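Local structure of peptidyl-prolyl cis-trans isomerase (Hirschia baltica, 5EX2) at residues 18-23 / 36-41; 217-222 / 226-231; 231-234 / 238-241. The protein probably catalyses the cis-trans isomerisation of peptide bonds preceding proline, as a periplasmic folding helper of the cyclophilin family. All blocks are in the same frame, centred on the assembly; numbering follows the deposited sequence.

Contact 1 (18-23 / 36-41)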
loop_
_atom_site.group_PDB
_atom_site.type_symbol
_atom_site.label_atom_id
_atom_site.label_comp_id
_atom_site.label_asym_id
_atom_site.label_seq_id
_atom_site.Cartn_x
_atom_site.Cartn_y
_atom_site.Cartn_z
ATOM N N ARG A 18 -11.813 10.758 -1.100
ATOM C CA ARG A 18 -11.697 10.360 0.296
ATOM C C ARG A 18 -10.441 10.974 0.890
ATOM O O ARG A 18 -9.348 10.793 0.360
ATOM C CB ARG A 18 -11.643 8.827 0.398
ATOM C CG ARG A 18 -11.401 8.294 1.804
ATOM C CD ARG A 18 -11.323 6.760 1.837
ATOM N NE ARG A 18 -10.221 6.226 1.041
ATOM C CZ ARG A 18 -8.958 6.189 1.453
ATOM N NH1 ARG A 18 -8.631 6.658 2.649
ATOM N NH2 ARG A 18 -8.025 5.691 0.660
ATOM N N SER A 19 -10.600 11.680 1.999
ATOM C CA SER A 19 -9.473 12.287 2.683
ATOM C C SER A 19 -8.727 11.214 3.470
ATOM O O SER A 19 -9.333 10.479 4.247
ATOM C CB SER A 19 -9.977 13.396 3.599
ATOM O OG SER A 19 -8.911 13.945 4.347
ATOM N N VAL A 20 -7.411 11.143 3.287
ATOM C CA VAL A 20 -6.591 10.162 3.989
ATOM C C VAL A 20 -6.333 10.640 5.408
ATOM O O VAL A 20 -5.919 11.773 5.634
ATOM C CB VAL A 20 -5.265 9.910 3.240
ATOM C CG1 VAL A 20 -4.321 9.019 4.042
ATOM C CG2 VAL A 20 -5.534 9.283 1.870
ATOM N N ASP A 21 -6.587 9.765 6.366
ATOM C CA ASP A 21 -6.295 10.009 7.770
ATOM C C ASP A 21 -4.788 10.257 7.962
ATOM O O ASP A 21 -3.978 9.443 7.533
ATOM C CB ASP A 21 -6.765 8.780 8.561
ATOM C CG ASP A 21 -6.655 8.931 10.062
ATOM O OD1 ASP A 21 -5.773 9.655 10.559
ATOM O OD2 ASP A 21 -7.451 8.263 10.759
ATOM N N PRO A 22 -4.393 11.375 8.601
ATOM C CA PRO A 22 -2.948 11.580 8.779
ATOM C C PRO A 22 -2.235 10.453 9.534
ATOM O O PRO A 22 -1.053 10.257 9.282
ATOM C CB PRO A 22 -2.867 12.890 9.588
ATOM C CG PRO A 22 -4.139 13.559 9.412
ATOM C CD PRO A 22 -5.181 12.535 9.056
ATOM N N ASP A 23 -2.920 9.728 10.413
ATOM C CA ASP A 23 -2.283 8.625 11.115
ATOM C C ASP A 23 -2.163 7.387 10.214
ATOM O O ASP A 23 -1.564 6.397 10.622
ATOM C CB ASP A 23 -3.048 8.279 12.398
ATOM C CG ASP A 23 -2.147 7.680 13.464
ATOM O OD1 ASP A 23 -1.002 8.162 13.628
ATOM O OD2 ASP A 23 -2.560 6.723 14.148
ATOM N N TYR A 36 4.816 8.655 -0.670
ATOM C CA TYR A 36 3.751 8.784 0.308
ATOM C C TYR A 36 2.993 7.471 0.355
ATOM O O TYR A 36 2.448 7.045 -0.659
ATOM C CB TYR A 36 2.802 9.936 -0.053
ATOM C CG TYR A 36 3.448 11.306 -0.008
ATOM C CD1 TYR A 36 3.629 11.963 1.186
ATOM C CD2 TYR A 36 3.848 11.939 -1.174
ATOM C CE1 TYR A 36 4.211 13.215 1.220
ATOM C CE2 TYR A 36 4.419 13.187 -1.149
ATOM C CZ TYR A 36 4.601 13.808 0.047
ATOM O OH TYR A 36 5.172 15.062 0.050
ATOM N N ILE A 37 2.952 6.847 1.527
ATOM C CA ILE A 37 2.321 5.543 1.678
ATOM C C ILE A 37 1.079 5.673 2.551
ATOM O O ILE A 37 1.144 6.241 3.649
ATOM C CB ILE A 37 3.290 4.536 2.313
ATOM C CG1 ILE A 37 4.472 4.311 1.379
ATOM C CG2 ILE A 37 2.577 3.209 2.608
ATOM C CD1 ILE A 37 5.635 3.585 2.016
ATOM N N GLU A 38 -0.048 5.159 2.073
ATOM C CA GLU A 38 -1.227 5.017 2.918
ATOM C C GLU A 38 -1.232 3.626 3.538
ATOM O O GLU A 38 -1.171 2.615 2.844
ATOM C CB GLU A 38 -2.550 5.260 2.164
ATOM C CG GLU A 38 -3.711 5.317 3.151
ATOM C CD GLU A 38 -5.084 5.507 2.538
ATOM O OE1 GLU A 38 -5.225 5.493 1.301
ATOM O OE2 GLU A 38 -6.031 5.665 3.337
ATOM N N LEU A 39 -1.338 3.597 4.856
ATOM C CA LEU A 39 -1.474 2.364 5.608
ATOM C C LEU A 39 -2.890 1.817 5.485
ATOM O O LEU A 39 -3.857 2.582 5.383
ATOM C CB LEU A 39 -1.165 2.603 7.075
ATOM C CG LEU A 39 0.188 3.240 7.333
ATOM C CD1 LEU A 39 0.342 3.603 8.809
ATOM C CD2 LEU A 39 1.305 2.303 6.865
ATOM N N ALA A 40 -3.021 0.495 5.536
ATOM C CA ALA A 40 -4.300 -0.182 5.381
ATOM C C ALA A 40 -4.643 -1.015 6.618
ATOM O O ALA A 40 -4.441 -2.235 6.621
ATOM C CB ALA A 40 -4.264 -1.066 4.152
ATOM N N PRO A 41 -5.168 -0.370 7.668
ATOM C CA PRO A 41 -5.368 -1.085 8.933
ATOM C C PRO A 41 -6.384 -2.213 8.848
ATOM O O PRO A 41 -6.283 -3.177 9.609
ATOM C CB PRO A 41 -5.881 -0.005 9.890
ATOM C CG PRO A 41 -5.656 1.287 9.242
ATOM C CD PRO A 41 -5.423 1.077 7.786
HETATM O O HOH W 1 -6.807 6.896 5.695
#
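R18 and E38 close a salt bridge of two hydrogen bonds, the guanidinium meeting the carboxylate end-on with one nitrogen to each oxygen. NH2 of R18 gives the straighter bond, 2.9 Å to OE1 of E38 at 172°, in the guanidinium plane. NH1 of R18 reaches OE2 of E38 at 2.9 Å and a more bent 152°. Both oxygens use their syn lone pairs, and the two flat groups are nearly coplanar. E38 arrives as an extended chain, CG anti to the backbone N (chi1 -171°), which carries the carboxylate from barrel strand 33-39 across to strand 17-19 of the three-stranded sheet. Water 1 donates to OE2 of E38 (2.8 Å) and accepts from the backbone N of D21. V20 packs against the acid, CG1 lying 3.9 Å from CG of E38, while V232 touches R18, V20 and E38. CD1 of L39 rests 3.8 Å from the carbonyl O of D23. With an alanine here instead of E38, the R18 guanidinium would probably lose its counter-charge and water 1 an acceptor. Pairing a buried carboxylate with arginine probably keeps it ionised, so charge as well as packing ties the small sheet to the barrel.

Contact 2 (217-222 / 226-231)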
loop_
_atom_site.group_PDB
_atom_site.type_symbol
_atom_site.label_atom_id
_atom_site.label_comp_id
_atom_site.label_asym_id
_atom_site.label_seq_id
_atom_site.Cartn_x
_atom_site.Cartn_y
_atom_site.Cartn_z
ATOM N N VAL A 217 8.354 9.663 8.276
ATOM C CA VAL A 217 7.540 10.467 9.177
ATOM C C VAL A 217 6.082 10.085 9.058
ATOM O O VAL A 217 5.572 9.950 7.960
ATOM C CB VAL A 217 7.675 11.985 8.882
ATOM C CG1 VAL A 217 6.902 12.796 9.897
ATOM C CG2 VAL A 217 9.128 12.408 8.892
ATOM N N MET A 218 5.420 9.895 10.194
ATOM C CA MET A 218 3.967 9.813 10.238
ATOM C C MET A 218 3.374 11.210 10.154
ATOM O O MET A 218 3.736 12.104 10.920
ATOM C CB MET A 218 3.496 9.171 11.538
ATOM C CG MET A 218 3.947 7.752 11.757
ATOM S SD MET A 218 3.403 6.617 10.465
ATOM C CE MET A 218 1.645 7.011 10.390
ATOM N N VAL A 219 2.447 11.406 9.230
ATOM C CA VAL A 219 1.925 12.744 9.022
ATOM C C VAL A 219 1.184 13.244 10.271
ATOM O O VAL A 219 1.181 14.442 10.539
ATOM C CB VAL A 219 1.026 12.779 7.761
ATOM C CG1 VAL A 219 0.296 14.075 7.615
ATOM C CG2 VAL A 219 1.895 12.573 6.537
ATOM N N SER A 220 0.563 12.344 11.033
ATOM C CA SER A 220 -0.115 12.720 12.269
ATOM C C SER A 220 0.838 13.328 13.301
ATOM O O SER A 220 0.404 14.038 14.206
ATOM C CB SER A 220 -0.795 11.495 12.858
ATOM O OG SER A 220 0.141 10.449 12.927
ATOM N N ASP A 221 2.129 13.042 13.166
ATOM C CA ASP A 221 3.115 13.531 14.121
ATOM C C ASP A 221 3.624 14.913 13.769
ATOM O O ASP A 221 4.340 15.538 14.557
ATOM C CB ASP A 221 4.284 12.563 14.213
ATOM C CG ASP A 221 3.883 11.227 14.795
ATOM O OD1 ASP A 221 2.863 11.157 15.512
ATOM O OD2 ASP A 221 4.589 10.238 14.538
ATOM N N LEU A 222 3.248 15.399 12.593
ATOM C CA LEU A 222 3.592 16.756 12.195
ATOM C C LEU A 222 2.606 17.739 12.780
ATOM O O LEU A 222 1.454 17.381 13.062
ATOM C CB LEU A 222 3.589 16.870 10.676
ATOM C CG LEU A 222 4.570 15.977 9.918
ATOM C CD1 LEU A 222 4.311 16.091 8.427
ATOM C CD2 LEU A 222 6.001 16.356 10.253
ATOM N N ASP A 226 1.915 21.805 8.912
ATOM C CA ASP A 226 2.992 21.184 8.133
ATOM C C ASP A 226 2.558 19.901 7.427
ATOM O O ASP A 226 3.317 19.335 6.627
ATOM C CB ASP A 226 4.188 20.865 9.035
ATOM C CG ASP A 226 4.834 22.103 9.605
ATOM O OD1 ASP A 226 4.763 23.168 8.962
ATOM O OD2 ASP A 226 5.419 22.001 10.701
ATOM N N ARG A 227 1.351 19.436 7.721
ATOM C CA ARG A 227 0.904 18.143 7.215
ATOM C C ARG A 227 0.563 18.205 5.736
ATOM O O ARG A 227 -0.262 19.016 5.334
ATOM C CB ARG A 227 -0.327 17.659 7.985
ATOM C CG ARG A 227 -0.062 17.384 9.437
ATOM C CD ARG A 227 -1.300 16.919 10.172
ATOM N NE ARG A 227 -1.028 16.774 11.595
ATOM C CZ ARG A 227 -1.917 16.940 12.571
ATOM N NH1 ARG A 227 -3.180 17.248 12.294
ATOM N NH2 ARG A 227 -1.537 16.790 13.832
ATOM N N PRO A 228 1.168 17.331 4.912
ATOM C CA PRO A 228 0.608 17.159 3.571
ATOM C C PRO A 228 -0.802 16.631 3.685
ATOM O O PRO A 228 -1.120 15.967 4.669
ATOM C CB PRO A 228 1.540 16.138 2.894
ATOM C CG PRO A 228 2.428 15.620 3.954
ATOM C CD PRO A 228 2.389 16.534 5.122
ATOM N N GLU A 229 -1.631 16.936 2.701
ATOM C CA GLU A 229 -3.016 16.486 2.692
ATOM C C GLU A 229 -3.207 15.596 1.475
ATOM O O GLU A 229 -2.949 16.011 0.347
ATOM C CB GLU A 229 -3.978 17.680 2.684
ATOM C CG GLU A 229 -3.858 18.563 3.940
ATOM C CD GLU A 229 -4.671 19.860 3.906
ATOM O OE1 GLU A 229 -5.628 19.987 3.117
ATOM O OE2 GLU A 229 -4.343 20.756 4.708
ATOM N N ALA A 230 -3.656 14.367 1.718
ATOM C CA ALA A 230 -3.823 13.387 0.650
ATOM C C ALA A 230 -5.279 12.992 0.473
ATOM O O ALA A 230 -6.046 12.928 1.436
ATOM C CB ALA A 230 -2.970 12.154 0.930
ATOM N N TRP A 231 -5.637 12.747 -0.773
ATOM C CA TRP A 231 -6.967 12.265 -1.108
ATOM C C TRP A 231 -6.818 11.119 -2.075
ATOM O O TRP A 231 -5.891 11.092 -2.886
ATOM C CB TRP A 231 -7.841 13.365 -1.732
ATOM C CG TRP A 231 -8.479 14.341 -0.773
ATOM C CD1 TRP A 231 -9.749 14.279 -0.235
ATOM C CD2 TRP A 231 -7.906 15.554 -0.292
ATOM N NE1 TRP A 231 -9.977 15.376 0.561
ATOM C CE2 TRP A 231 -8.859 16.170 0.549
ATOM C CE3 TRP A 231 -6.671 16.169 -0.475
ATOM C CZ2 TRP A 231 -8.614 17.374 1.196
ATOM C CZ3 TRP A 231 -6.427 17.361 0.164
ATOM C CH2 TRP A 231 -7.392 17.955 0.997
HETATM O O HOH W 2 0.704 16.182 15.903
#
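L222 and R227 meet across the short connection that leads from the last strand of the cyclophilin barrel, 212-218, to strand 229-233 of the three-stranded sheet. The barrel strand runs directly into a 3-10 turn, 219-221, and the chain then doubles back so that 226-228 lies beside this turn. R227 does the polar work. Its chain is extended from CG to NE (chi2 180°, chi3 -175°), which lays the methylenes along the turn and brings the guanidinium to the backbone of L222, just past it. NE of R227 donates to the carbonyl O of L222 at 2.9 Å, a bent bond of 137° that comes from above the carbonyl plane; NH2 of R227 adds a weak bond to the same oxygen. On the way CG of R227 passes 3.4 Å from the carbonyl O of V219, an atom that also accepts the backbone N-H of L222 within the turn.

Nearer the R227 backbone the contact is apolar. V219 turns CG1 to CB of R227, 3.7 Å away, and CG2 to CG of P228. L222 crosses P228 at about a right angle, its CD1 3.8 Å from CD of the proline ring. I27 of strand 25-30 touches both V219 and P228, so the valine and the proline are packed against the barrel. Helix 45-57 reaches the turn through R56, which makes a salt bridge with D221. Water 2 lies in the guanidinium plane of R227, accepting from NH2 at 3.1 Å and donating to the carbonyl O of S220 at 2.8 Å.

Contact 3 (231-234 / 238-241)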
loop_
_atom_site.group_PDB
_atom_site.type_symbol
_atom_site.label_atom_id
_atom_site.label_comp_id
_atom_site.label_asym_id
_atom_site.label_seq_id
_atom_site.Cartn_x
_atom_site.Cartn_y
_atom_site.Cartn_z
ATOM N N TRP A 231 -5.637 12.747 -0.773
ATOM C CA TRP A 231 -6.967 12.265 -1.108
ATOM C C TRP A 231 -6.818 11.119 -2.075
ATOM O O TRP A 231 -5.891 11.092 -2.886
ATOM C CB TRP A 231 -7.841 13.365 -1.732
ATOM C CG TRP A 231 -8.479 14.341 -0.773
ATOM C CD1 TRP A 231 -9.749 14.279 -0.235
ATOM C CD2 TRP A 231 -7.906 15.554 -0.292
ATOM N NE1 TRP A 231 -9.977 15.376 0.561
ATOM C CE2 TRP A 231 -8.859 16.170 0.549
ATOM C CE3 TRP A 231 -6.671 16.169 -0.475
ATOM C CZ2 TRP A 231 -8.614 17.374 1.196
ATOM C CZ3 TRP A 231 -6.427 17.361 0.164
ATOM C CH2 TRP A 231 -7.392 17.955 0.997
ATOM N N VAL A 232 -7.748 10.181 -1.982
ATOM C CA VAL A 232 -7.802 9.012 -2.854
ATOM C C VAL A 232 -9.183 8.983 -3.455
ATOM O O VAL A 232 -10.174 9.159 -2.750
ATOM C CB VAL A 232 -7.508 7.711 -2.083
ATOM C CG1 VAL A 232 -7.657 6.491 -2.977
ATOM C CG2 VAL A 232 -6.139 7.770 -1.472
ATOM N N MET A 233 -9.254 8.800 -4.758
ATOM C CA MET A 233 -10.543 8.733 -5.433
ATOM C C MET A 233 -11.385 7.599 -4.842
ATOM O O MET A 233 -10.890 6.538 -4.496
ATOM C CB MET A 233 -10.346 8.548 -6.939
ATOM C CG MET A 233 -11.660 8.511 -7.755
ATOM S SD MET A 233 -11.376 8.515 -9.512
ATOM C CE MET A 233 -10.877 10.210 -9.801
ATOM N N ARG A 234 -12.674 7.867 -4.681
ATOM C CA ARG A 234 -13.619 6.893 -4.162
ATOM C C ARG A 234 -14.003 5.910 -5.262
ATOM O O ARG A 234 -14.492 6.307 -6.316
ATOM C CB ARG A 234 -14.866 7.591 -3.608
ATOM C CG ARG A 234 -14.608 8.304 -2.294
ATOM C CD ARG A 234 -15.869 8.824 -1.617
ATOM N NE ARG A 234 -15.555 9.533 -0.372
ATOM C CZ ARG A 234 -15.255 8.949 0.790
ATOM N NH1 ARG A 234 -15.209 7.627 0.903
ATOM N NH2 ARG A 234 -14.992 9.696 1.855
ATOM N N PRO A 238 -18.681 8.171 -9.148
ATOM C CA PRO A 238 -18.817 8.196 -10.605
ATOM C C PRO A 238 -17.542 8.534 -11.349
ATOM O O PRO A 238 -17.352 8.096 -12.468
ATOM C CB PRO A 238 -19.870 9.279 -10.843
ATOM C CG PRO A 238 -19.825 10.131 -9.654
ATOM C CD PRO A 238 -19.483 9.220 -8.501
ATOM N N MET A 239 -16.650 9.307 -10.752
ATOM C CA MET A 239 -15.394 9.569 -11.442
ATOM C C MET A 239 -14.606 8.275 -11.621
ATOM O O MET A 239 -13.953 8.070 -12.639
ATOM C CB MET A 239 -14.564 10.599 -10.691
ATOM C CG MET A 239 -15.144 11.974 -10.816
ATOM S SD MET A 239 -14.252 13.263 -9.941
ATOM C CE MET A 239 -12.770 13.373 -10.938
ATOM N N PHE A 240 -14.662 7.399 -10.632
ATOM C CA PHE A 240 -13.944 6.150 -10.779
ATOM C C PHE A 240 -14.620 5.269 -11.835
ATOM O O PHE A 240 -13.939 4.557 -12.556
ATOM C CB PHE A 240 -13.819 5.398 -9.461
ATOM C CG PHE A 240 -12.799 4.288 -9.520
ATOM C CD1 PHE A 240 -11.444 4.596 -9.600
ATOM C CD2 PHE A 240 -13.174 2.956 -9.541
ATOM C CE1 PHE A 240 -10.490 3.611 -9.682
ATOM C CE2 PHE A 240 -12.215 1.967 -9.617
ATOM C CZ PHE A 240 -10.875 2.297 -9.685
ATOM N N SER A 241 -15.938 5.329 -11.933
ATOM C CA SER A 241 -16.633 4.624 -13.001
ATOM C C SER A 241 -16.138 5.069 -14.380
ATOM O O SER A 241 -15.932 4.258 -15.284
ATOM C CB SER A 241 -18.126 4.861 -12.860
ATOM O OG SER A 241 -18.871 4.136 -13.815
HETATM O O HOH W 3 -15.198 8.356 -8.001
#
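M233 reaches from the end of strand 229-233 to the first turn of helix 238-247, where it makes a Met-aromatic contact with F240. Its CB points toward the helix, and CG, anti to the backbone N (chi1 -178°), continues outward to lie 4.2 Å from CB of F240. SD comes next and sits at the edge of the F240 ring, in its plane: the sulfur is 5.2 Å from the ring centroid and 3.9 Å from CD1 of F240. The same SD is 3.6 Å from the backbone N of F240. A bend at chi3 (-74°) then swings CE away to M239, whose side chain crosses that of M233 at about a right angle; CE of M233 touches both CB and CE of M239, the former at 3.8 Å. W17 of strand 17-19 also packs on M233, while F123 of strand 119-124 meets the F240 ring edge-to-face. R234 contributes its backbone, the carbonyl O lying 3.3 Å from CB of F240. Water 3 bridges the segments, donating to that carbonyl O of R234 at 2.7 Å and accepting from the backbone N of F240.

In the fold
Contacts 2 and 3 use the two ends of strand 229-233, and contact 1 sits on its neighbour 17-19. The centres of contacts 2 and 3 are about 21 Å apart; their segments overlap at W231, which touches neither partner segment. The centre of contact 1 is about 9 Å from that of contact 2 and about 15 Å from that of contact 3. Backbone pairing joins them, N of V20 to O of A230 (2.9 Å) toward contact 2 and N of R18 to O of V232 (2.8 Å) toward contact 3. The direct side-chain tie between contacts 1 and 2 is a probable hydrogen bond, OD1 of D23 to OG of S220 at 2.7 Å. All three lie away from the magnesium site of Q115, Q133 and E135.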